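Local coordinates for beta-N-acetylhexosaminidase (Bacteroides fragilis, PDB 4PYS), which probably removes terminal non-reducing N-acetylhexosamine residues from glycans or glycoconjugates as a family 20 glycoside hydrolase, at residues Arg449-Ile454 with Gln487-Gly492; Ser157-Asn162 with Leu482-Gln487; Asn355-Trp360 with Pro380-Thr385. All coordinates share one frame; numbering follows the deposited sequence.

Interaction 1 of 3, residues Arg449-Ile454 with Gln487-Gly492; sequences RVFPRI and QGYSFG
Tyr489 is the first residue of Gln487-Gly492 to reach Phe451, just after Gly488 has ended helix 470-486 in a Schellman motif. Its CB sits over one face of the Phe451 ring, 3.8 Å from the Phe451 centroid, a CH-pi contact. Ile454 CG2 lies over the opposite face, toward the rim, so the ring has a neighbour on each face. The two aromatic planes are inclined by 36°, and the rings come closest at Tyr489 CD1 and Phe451 CE1, 3.5 Å apart. The phenol end of Tyr489 leaves the contact, its OH bonded to the Lys151 carbonyl of helix 146-158.

Ser490 contributes backbone: its O lies 3.6 Å from Phe451 CB, while its N has a weak hydrogen bond to Asp447 OD2. At Phe491 the relation between ring and methylene is turned about, since here Phe451 CB lies over the Phe491 face, 4.1 Å from that ring's centroid. The two phenyl rings are nearly parallel but slid apart, with little overlap. CG of Phe451 stands anti to its carbonyl carbon (chi1 -71°), which carries the ring toward Tyr489 and leaves CB to meet Phe491. On the far part of the Phe491 ring, CE2 touches Pro452 CB at 3.7 Å.

Gly492 closes the contact with backbone. Its N donates to Phe451 O over 2.8 Å, from above the carbonyl plane. The peptide joining Phe451 to Pro452 is cis, and Pro452 CD rests 3.4 Å from Gly492 O. Together Phe451, Tyr489 and Phe491 make an aromatic cluster, which here fastens the chain leaving helix 470-486 to the break between helices 447-450 and 453-462, in the outer helical layer, just after the last strand (428-435) of a family 20 TIM-type barrel.

Interaction 2 of 3, residues Ser157-Asn162 with Leu482-Gln487; sequences SMLKMN and LWFEQQ
The Phe484 ring receives the selenium of Met158, a selenomethionine, at its edge: SE lies in the ring plane, 5.0 Å from the Phe484 centroid. One face of the same ring is covered near the rim by Trp483 CE3. The indole in turn has Phe484 CE1 in plane at its edge and the Gln487 amide nitrogen over one face. Met158 SE meets this indole obliquely, 4.0 Å from Trp483 CZ3. Both approaches are Met-aromatic contacts, made by a single side chain that reaches across from the end of helix 146-158 to the last turn of helix 470-486.

Met158 is extended through chi1 and chi2 and bends only at chi3 (70°), which turns the terminal methyl obliquely onto Phe484, with CE 3.7 Å from Phe484 CD1. Helix 146-158 follows the first strand of the barrel, 132-138, and belongs to the outer helical layer of the TIM-type fold. It ends in a Schellman motif with Lys160 at positive phi, and Leu159, at this turn, sends CD2 to within 4.2 Å of Phe484 CE1.

No hydrogen bond crosses between the segments. Gln487 instead folds back on its own helix, NE2 donating to Trp483 O at 3.0 Å with an N-H...O angle of 154°. Its other amide atom, OE1, accepts from Arg107 NH2 of helix 96-109.

Interaction 3 of 3, residues Asn355-Trp360 with Pro380-Thr385; sequences NVVIQW and PVICGT
Trp360 and Cys383 form the last of three parallel bridges between strands 356-360 and 381-383, neighbours in the TIM-type barrel. The chain joins them by a beta-alpha-beta crossover through helices 363-366 and 369-376. Four hydrogen bonds alternate along the pair: Ile358 N to Pro380 O, Ile382 N to Ile358 O, Trp360 N to Ile382 O and Gly384 N to Trp360 O. The first is almost straight, with an N-H...O angle of 174°. Ile358, Val381 and Trp360 pack on helix 369-376, and Cys383, on the same side of the sheet, touches Ser418 and Ile428. Gln359 and Ile382 point to the other side, where the Gln359 amide spans the interior, OE1 bonded to His287 and NE2 to Ser432.

The Trp360 side chain shows how one large group can serve several neighbours. CB lies 3.6 Å from Ile382 O and 4.0 Å from Val381 CG1. With CG anti to the backbone N (chi1 169°), the indole lies beside Thr385, the two side chains pointing the same way. Beyond CG the benzo ring meets two different groups. Along its edge, CE3 is 3.8 Å from Cys383 SG, and CZ3 is nearly as close; the sulfur lies in the ring plane. One face belongs to Thr385, whose methyl CG2 stands over the centre of the six-membered ring in a CH-pi contact. On the pyrrole side, NE1 donates to Arg367 O, which together with the Thr385 methyl and Cys383 sulfur helps to set the indole's rotation about the CB-CG bond. Thr385 itself is held by OG1, which is bonded to Ser418 OG and Tyr387 O. Its methyl carbon CG2 approaches the indole most closely at Trp360 CE2, 3.4 Å away.

Interactions 1 and 2 form one continuous patch in the outer helical layer: their centres are about 9 Å apart and they share Gln487. Tyr489 CE2 packs 3.8 Å from Met158 CE, and Phe491 CE1 lies 3.6 Å from Phe484 CB. A probable hydrogen bond of 3.2 Å joins Tyr489 N to Phe484 O. Interaction 3 lies across the chain's centre, about 26 Å from either of the others between centres, with no atom of theirs nearer than about 9 Å. It belongs to the barrel wall, where a formic acid molecule about 4 Å from the Trp360 side chain, probably from the crystallisation liquor, may mark a pocket; family 20 active sites lie at the C-terminal ends of such strands.

Interaction 1 of 3, residues Arg449-Ile454 with Gln487-Gly492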
loop_
_atom_site.group_PDB
_atom_site.type_symbol
_atom_site.label_atom_id
_atom_site.label_comp_id
_atom_site.label_asym_id
_atom_site.label_seq_id
_atom_site.Cartn_x
_atom_site.Cartn_y
_atom_site.Cartn_z
ATOM N N ARG A 449 12.807 -5.822 -8.185
ATOM C CA ARG A 449 12.452 -6.419 -6.898
ATOM C C ARG A 449 10.943 -6.654 -6.791
ATOM O O ARG A 449 10.479 -7.684 -6.289
ATOM C CB ARG A 449 12.885 -5.470 -5.764
ATOM C CG ARG A 449 14.380 -5.456 -5.493
ATOM C CD ARG A 449 14.802 -4.113 -4.878
ATOM N NE ARG A 449 16.184 -4.178 -4.412
ATOM C CZ ARG A 449 17.245 -4.151 -5.210
ATOM N NH1 ARG A 449 17.097 -4.035 -6.527
ATOM N NH2 ARG A 449 18.461 -4.233 -4.689
ATOM N N VAL A 450 10.172 -5.685 -7.260
ATOM C CA VAL A 450 8.722 -5.735 -7.121
ATOM C C VAL A 450 8.080 -6.800 -8.018
ATOM O O VAL A 450 7.223 -7.562 -7.556
ATOM C CB VAL A 450 8.113 -4.361 -7.387
ATOM C CG1 VAL A 450 6.586 -4.446 -7.422
ATOM C CG2 VAL A 450 8.567 -3.373 -6.294
ATOM N N PHE A 451 8.502 -6.856 -9.284
ATOM C CA PHE A 451 7.945 -7.821 -10.254
ATOM C C PHE A 451 8.899 -8.968 -10.521
ATOM O O PHE A 451 10.091 -8.742 -10.701
ATOM C CB PHE A 451 7.669 -7.114 -11.587
ATOM C CG PHE A 451 6.501 -6.173 -11.530
ATOM C CD1 PHE A 451 6.681 -4.853 -11.148
ATOM C CD2 PHE A 451 5.223 -6.623 -11.834
ATOM C CE1 PHE A 451 5.597 -3.987 -11.078
ATOM C CE2 PHE A 451 4.136 -5.765 -11.768
ATOM C CZ PHE A 451 4.335 -4.448 -11.390
ATOM N N PRO A 452 8.374 -10.201 -10.653
ATOM C CA PRO A 452 6.955 -10.566 -10.683
ATOM C C PRO A 452 6.365 -10.955 -9.336
ATOM O O PRO A 452 5.203 -11.308 -9.307
ATOM C CB PRO A 452 6.947 -11.817 -11.584
ATOM C CG PRO A 452 8.272 -12.462 -11.291
ATOM C CD PRO A 452 9.246 -11.311 -11.092
ATOM N N ARG A 453 7.118 -10.917 -8.247
ATOM C CA ARG A 453 6.570 -11.459 -7.004
ATOM C C ARG A 453 5.332 -10.726 -6.490
ATOM O O ARG A 453 4.478 -11.323 -5.831
ATOM C CB ARG A 453 7.651 -11.567 -5.932
ATOM C CG ARG A 453 8.713 -12.625 -6.270
ATOM C CD ARG A 453 9.893 -12.587 -5.293
ATOM N NE ARG A 453 10.501 -11.256 -5.280
ATOM C CZ ARG A 453 11.378 -10.835 -4.377
ATOM N NH1 ARG A 453 11.779 -11.643 -3.403
ATOM N NH2 ARG A 453 11.850 -9.592 -4.448
ATOM N N ILE A 454 5.197 -9.445 -6.806
ATOM C CA ILE A 454 3.972 -8.738 -6.384
ATOM C C ILE A 454 2.704 -9.332 -7.015
ATOM O O ILE A 454 1.601 -9.194 -6.483
ATOM C CB ILE A 454 4.050 -7.217 -6.671
ATOM C CG1 ILE A 454 2.957 -6.485 -5.875
ATOM C CG2 ILE A 454 3.943 -6.928 -8.171
ATOM C CD1 ILE A 454 3.343 -5.125 -5.425
ATOM N N GLN A 487 3.119 -1.450 -19.853
ATOM C CA GLN A 487 2.542 -0.455 -18.946
ATOM C C GLN A 487 3.636 0.237 -18.141
ATOM O O GLN A 487 3.345 1.141 -17.353
ATOM C CB GLN A 487 1.515 -1.072 -17.994
ATOM C CG GLN A 487 0.521 -2.010 -18.668
ATOM C CD GLN A 487 -0.108 -1.408 -19.903
ATOM O OE1 GLN A 487 -0.681 -0.310 -19.859
ATOM N NE2 GLN A 487 0.007 -2.116 -21.029
ATOM N N GLY A 488 4.885 -0.192 -18.335
ATOM C CA GLY A 488 6.033 0.462 -17.724
ATOM C C GLY A 488 6.703 -0.307 -16.594
ATOM O O GLY A 488 7.590 0.231 -15.926
ATOM N N TYR A 489 6.308 -1.559 -16.388
ATOM C CA TYR A 489 6.839 -2.337 -15.268
ATOM C C TYR A 489 7.805 -3.428 -15.722
ATOM O O TYR A 489 7.380 -4.460 -16.242
ATOM C CB TYR A 489 5.696 -2.931 -14.456
ATOM C CG TYR A 489 4.748 -1.846 -14.009
ATOM C CD1 TYR A 489 5.060 -1.036 -12.921
ATOM C CD2 TYR A 489 3.575 -1.591 -14.705
ATOM C CE1 TYR A 489 4.206 -0.013 -12.520
ATOM C CE2 TYR A 489 2.715 -0.572 -14.310
ATOM C CZ TYR A 489 3.042 0.209 -13.215
ATOM O OH TYR A 489 2.195 1.234 -12.825
ATOM N N SER A 490 9.096 -3.194 -15.497
ATOM C CA SER A 490 10.138 -4.173 -15.828
ATOM C C SER A 490 10.091 -5.341 -14.851
ATOM O O SER A 490 9.818 -5.147 -13.673
ATOM C CB SER A 490 11.523 -3.520 -15.766
ATOM O OG SER A 490 11.612 -2.404 -16.630
ATOM N N PHE A 491 10.356 -6.551 -15.336
ATOM C CA PHE A 491 10.381 -7.730 -14.475
ATOM C C PHE A 491 11.786 -8.100 -14.017
ATOM O O PHE A 491 12.722 -8.065 -14.808
ATOM C CB PHE A 491 9.787 -8.922 -15.215
ATOM C CG PHE A 491 8.281 -8.974 -15.167
ATOM C CD1 PHE A 491 7.527 -7.828 -15.396
ATOM C CD2 PHE A 491 7.630 -10.165 -14.917
ATOM C CE1 PHE A 491 6.142 -7.873 -15.351
ATOM C CE2 PHE A 491 6.240 -10.216 -14.878
ATOM C CZ PHE A 491 5.506 -9.075 -15.095
ATOM N N GLY A 492 11.927 -8.479 -12.749
ATOM C CA GLY A 492 13.155 -9.126 -12.302
ATOM C C GLY A 492 13.006 -10.637 -12.446
ATOM O O GLY A 492 12.024 -11.093 -13.042
#

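Interaction 2 of 3, residues Ser157-Asn162 with Leu482-Gln487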
loop_
_atom_site.group_PDB
_atom_site.type_symbol
_atom_site.label_atom_id
_atom_site.label_comp_id
_atom_site.label_asym_id
_atom_site.label_seq_id
_atom_site.Cartn_x
_atom_site.Cartn_y
_atom_site.Cartn_z
ATOM N N SER A 157 -3.446 0.079 -8.230
ATOM C CA SER A 157 -4.794 0.052 -8.816
ATOM C C SER A 157 -4.898 -1.016 -9.892
ATOM O O SER A 157 -5.896 -1.742 -9.971
ATOM C CB SER A 157 -5.122 1.413 -9.430
ATOM O OG SER A 157 -6.478 1.447 -9.865
HETATM N N MSE A 158 -3.854 -1.120 -10.705
HETATM C CA MSE A 158 -3.813 -2.093 -11.794
HETATM C C MSE A 158 -3.966 -3.517 -11.270
HETATM O O MSE A 158 -4.531 -4.379 -11.947
HETATM C CB MSE A 158 -2.478 -1.951 -12.556
HETATM C CG MSE A 158 -2.288 -2.952 -13.682
HETATM SE SE MSE A 158 -0.535 -2.683 -14.499
HETATM C CE MSE A 158 0.551 -3.334 -12.988
ATOM N N LEU A 159 -3.465 -3.753 -10.060
ATOM C CA LEU A 159 -3.464 -5.085 -9.468
ATOM C C LEU A 159 -4.637 -5.245 -8.501
ATOM O O LEU A 159 -4.689 -6.205 -7.722
ATOM C CB LEU A 159 -2.140 -5.311 -8.735
ATOM C CG LEU A 159 -0.918 -5.348 -9.672
ATOM C CD1 LEU A 159 0.362 -5.563 -8.895
ATOM C CD2 LEU A 159 -1.071 -6.425 -10.719
ATOM N N LYS A 160 -5.574 -4.302 -8.583
ATOM C CA LYS A 160 -6.802 -4.289 -7.776
ATOM C C LYS A 160 -6.589 -4.157 -6.259
ATOM O O LYS A 160 -7.430 -4.571 -5.472
ATOM C CB LYS A 160 -7.696 -5.497 -8.117
ATOM C CG LYS A 160 -8.133 -5.500 -9.601
ATOM C CD LYS A 160 -9.335 -6.439 -9.806
ATOM C CE LYS A 160 -9.907 -6.354 -11.214
ATOM N NZ LYS A 160 -9.038 -7.073 -12.218
HETATM N N MSE A 161 -5.481 -3.549 -5.856
HETATM C CA MSE A 161 -5.315 -3.184 -4.449
HETATM C C MSE A 161 -6.110 -1.945 -4.141
HETATM O O MSE A 161 -6.637 -1.301 -5.057
HETATM C CB MSE A 161 -3.839 -2.955 -4.162
HETATM C CG MSE A 161 -3.059 -4.209 -4.452
HETATM SE SE MSE A 161 -1.195 -3.937 -3.968
HETATM C CE MSE A 161 -0.493 -5.625 -4.676
ATOM N N ASN A 162 -6.248 -1.629 -2.857
ATOM C CA ASN A 162 -7.014 -0.447 -2.489
ATOM C C ASN A 162 -6.319 0.544 -1.570
ATOM O O ASN A 162 -6.877 1.610 -1.298
ATOM C CB ASN A 162 -8.410 -0.792 -1.933
ATOM C CG ASN A 162 -8.381 -1.808 -0.799
ATOM O OD1 ASN A 162 -7.320 -2.256 -0.358
ATOM N ND2 ASN A 162 -9.579 -2.173 -0.309
ATOM N N LEU A 482 4.651 -9.374 -21.078
ATOM C CA LEU A 482 4.929 -8.282 -22.004
ATOM C C LEU A 482 3.881 -7.167 -21.876
ATOM O O LEU A 482 4.216 -5.984 -21.986
ATOM C CB LEU A 482 5.053 -8.786 -23.442
ATOM C CG LEU A 482 5.672 -7.848 -24.478
ATOM C CD1 LEU A 482 6.927 -7.149 -23.956
ATOM C CD2 LEU A 482 5.992 -8.645 -25.729
ATOM N N TRP A 483 2.624 -7.529 -21.622
ATOM C CA TRP A 483 1.601 -6.500 -21.396
ATOM C C TRP A 483 1.958 -5.627 -20.191
ATOM O O TRP A 483 1.842 -4.404 -20.251
ATOM C CB TRP A 483 0.190 -7.091 -21.213
ATOM C CG TRP A 483 -0.854 -5.976 -21.063
ATOM C CD1 TRP A 483 -1.446 -5.267 -22.072
ATOM C CD2 TRP A 483 -1.370 -5.428 -19.834
ATOM N NE1 TRP A 483 -2.306 -4.320 -21.548
ATOM C CE2 TRP A 483 -2.278 -4.402 -20.180
ATOM C CE3 TRP A 483 -1.162 -5.719 -18.481
ATOM C CZ2 TRP A 483 -2.976 -3.662 -19.215
ATOM C CZ3 TRP A 483 -1.851 -4.971 -17.519
ATOM C CH2 TRP A 483 -2.744 -3.960 -17.897
ATOM N N PHE A 484 2.409 -6.248 -19.104
ATOM C CA PHE A 484 2.799 -5.477 -17.935
ATOM C C PHE A 484 3.998 -4.606 -18.259
ATOM O O PHE A 484 4.093 -3.468 -17.801
ATOM C CB PHE A 484 3.137 -6.387 -16.757
ATOM C CG PHE A 484 1.925 -6.932 -16.038
ATOM C CD1 PHE A 484 1.000 -6.071 -15.465
ATOM C CD2 PHE A 484 1.728 -8.300 -15.915
ATOM C CE1 PHE A 484 -0.119 -6.561 -14.785
ATOM C CE2 PHE A 484 0.613 -8.801 -15.234
ATOM C CZ PHE A 484 -0.310 -7.934 -14.679
ATOM N N GLU A 485 4.923 -5.134 -19.047
ATOM C CA GLU A 485 6.087 -4.338 -19.421
ATOM C C GLU A 485 5.688 -3.131 -20.250
ATOM O O GLU A 485 6.273 -2.056 -20.109
ATOM C CB GLU A 485 7.158 -5.195 -20.130
ATOM C CG GLU A 485 7.752 -6.212 -19.157
ATOM C CD GLU A 485 9.072 -6.818 -19.610
ATOM O OE1 GLU A 485 9.640 -6.366 -20.636
ATOM O OE2 GLU A 485 9.538 -7.749 -18.902
ATOM N N GLN A 486 4.671 -3.294 -21.092
ATOM C CA GLN A 486 4.200 -2.184 -21.917
ATOM C C GLN A 486 3.517 -1.107 -21.077
ATOM O O GLN A 486 3.347 0.019 -21.554
ATOM C CB GLN A 486 3.248 -2.685 -22.997
ATOM C CG GLN A 486 3.959 -3.477 -24.099
ATOM C CD GLN A 486 3.000 -4.044 -25.127
ATOM O OE1 GLN A 486 1.833 -4.311 -24.832
ATOM N NE2 GLN A 486 3.487 -4.230 -26.340
ATOM N N GLN A 487 3.119 -1.450 -19.853
ATOM C CA GLN A 487 2.542 -0.455 -18.946
ATOM C C GLN A 487 3.636 0.237 -18.141
ATOM O O GLN A 487 3.345 1.141 -17.353
ATOM C CB GLN A 487 1.515 -1.072 -17.994
ATOM C CG GLN A 487 0.521 -2.010 -18.668
ATOM C CD GLN A 487 -0.108 -1.408 -19.903
ATOM O OE1 GLN A 487 -0.681 -0.310 -19.859
ATOM N NE2 GLN A 487 0.007 -2.116 -21.029
#

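Interaction 3 of 3, residues Asn355-Trp360 with Pro380-Thr385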
loop_
_atom_site.group_PDB
_atom_site.type_symbol
_atom_site.label_atom_id
_atom_site.label_comp_id
_atom_site.label_asym_id
_atom_site.label_seq_id
_atom_site.Cartn_x
_atom_site.Cartn_y
_atom_site.Cartn_z
ATOM N N ASN A 355 -9.406 2.011 18.501
ATOM C CA ASN A 355 -9.198 2.354 17.089
ATOM C C ASN A 355 -7.851 1.874 16.552
ATOM O O ASN A 355 -7.438 2.261 15.455
ATOM C CB ASN A 355 -9.323 3.858 16.877
ATOM C CG ASN A 355 -8.235 4.634 17.582
ATOM O OD1 ASN A 355 -7.836 4.294 18.697
ATOM N ND2 ASN A 355 -7.740 5.685 16.934
ATOM N N VAL A 356 -7.173 1.033 17.327
ATOM C CA VAL A 356 -5.847 0.534 16.957
ATOM C C VAL A 356 -5.915 -0.667 16.009
ATOM O O VAL A 356 -6.719 -1.575 16.205
ATOM C CB VAL A 356 -5.024 0.181 18.219
ATOM C CG1 VAL A 356 -3.797 -0.645 17.863
ATOM C CG2 VAL A 356 -4.617 1.453 18.954
ATOM N N VAL A 357 -5.071 -0.648 14.976
ATOM C CA VAL A 357 -4.910 -1.760 14.041
ATOM C C VAL A 357 -3.442 -2.182 14.106
ATOM O O VAL A 357 -2.555 -1.328 14.237
ATOM C CB VAL A 357 -5.282 -1.329 12.605
ATOM C CG1 VAL A 357 -5.007 -2.445 11.592
ATOM C CG2 VAL A 357 -6.747 -0.899 12.552
ATOM N N ILE A 358 -3.191 -3.487 14.046
ATOM C CA ILE A 358 -1.836 -4.030 14.149
ATOM C C ILE A 358 -1.332 -4.572 12.811
ATOM O O ILE A 358 -1.996 -5.394 12.179
ATOM C CB ILE A 358 -1.784 -5.170 15.196
ATOM C CG1 ILE A 358 -2.164 -4.641 16.587
ATOM C CG2 ILE A 358 -0.408 -5.812 15.218
ATOM C CD1 ILE A 358 -1.268 -3.526 17.106
ATOM N N GLN A 359 -0.156 -4.125 12.379
ATOM C CA GLN A 359 0.428 -4.647 11.151
ATOM C C GLN A 359 1.480 -5.684 11.517
ATOM O O GLN A 359 2.535 -5.357 12.062
ATOM C CB GLN A 359 1.026 -3.536 10.286
ATOM C CG GLN A 359 1.486 -4.038 8.920
ATOM C CD GLN A 359 1.547 -2.936 7.875
ATOM O OE1 GLN A 359 1.469 -1.751 8.197
ATOM N NE2 GLN A 359 1.693 -3.327 6.616
ATOM N N TRP A 360 1.144 -6.942 11.253
ATOM C CA TRP A 360 1.947 -8.098 11.642
ATOM C C TRP A 360 3.043 -8.297 10.605
ATOM O O TRP A 360 2.745 -8.467 9.422
ATOM C CB TRP A 360 1.018 -9.314 11.706
ATOM C CG TRP A 360 1.670 -10.659 11.847
ATOM C CD1 TRP A 360 2.775 -10.985 12.584
ATOM C CD2 TRP A 360 1.234 -11.866 11.219
ATOM N NE1 TRP A 360 3.049 -12.335 12.444
ATOM C CE2 TRP A 360 2.116 -12.892 11.612
ATOM C CE3 TRP A 360 0.179 -12.175 10.354
ATOM C CZ2 TRP A 360 1.971 -14.215 11.166
ATOM C CZ3 TRP A 360 0.039 -13.489 9.911
ATOM C CH2 TRP A 360 0.932 -14.488 10.319
ATOM N N PRO A 380 -7.762 -5.473 15.290
ATOM C CA PRO A 380 -7.710 -5.908 13.884
ATOM C C PRO A 380 -6.270 -5.996 13.390
ATOM O O PRO A 380 -5.409 -5.270 13.898
ATOM C CB PRO A 380 -8.438 -4.785 13.136
ATOM C CG PRO A 380 -9.268 -4.096 14.170
ATOM C CD PRO A 380 -8.510 -4.216 15.459
ATOM N N VAL A 381 -6.026 -6.849 12.400
ATOM C CA VAL A 381 -4.670 -7.168 11.949
ATOM C C VAL A 381 -4.536 -7.064 10.444
ATOM O O VAL A 381 -5.408 -7.535 9.703
ATOM C CB VAL A 381 -4.305 -8.629 12.314
ATOM C CG1 VAL A 381 -2.968 -9.041 11.692
ATOM C CG2 VAL A 381 -4.258 -8.810 13.791
ATOM N N ILE A 382 -3.431 -6.467 9.995
ATOM C CA ILE A 382 -3.019 -6.536 8.596
ATOM C C ILE A 382 -1.850 -7.511 8.502
ATOM O O ILE A 382 -0.880 -7.389 9.263
ATOM C CB ILE A 382 -2.559 -5.152 8.093
ATOM C CG1 ILE A 382 -3.741 -4.180 8.089
ATOM C CG2 ILE A 382 -1.931 -5.264 6.682
ATOM C CD1 ILE A 382 -3.313 -2.711 8.175
ATOM N N CYS A 383 -1.948 -8.494 7.604
ATOM C CA CYS A 383 -0.907 -9.512 7.484
ATOM C C CYS A 383 0.150 -9.067 6.494
ATOM O O CYS A 383 -0.079 -9.088 5.283
ATOM C CB CYS A 383 -1.507 -10.860 7.038
ATOM S SG CYS A 383 -2.776 -11.496 8.138
ATOM N N GLY A 384 1.316 -8.666 7.007
ATOM C CA GLY A 384 2.381 -8.161 6.155
ATOM C C GLY A 384 3.733 -8.726 6.538
ATOM O O GLY A 384 4.696 -7.983 6.735
ATOM N N THR A 385 3.812 -10.049 6.620
ATOM C CA THR A 385 5.011 -10.699 7.145
ATOM C C THR A 385 6.187 -10.620 6.183
ATOM O O THR A 385 6.014 -10.719 4.957
ATOM C CB THR A 385 4.727 -12.164 7.530
ATOM O OG1 THR A 385 4.110 -12.838 6.428
ATOM C CG2 THR A 385 3.782 -12.215 8.709
#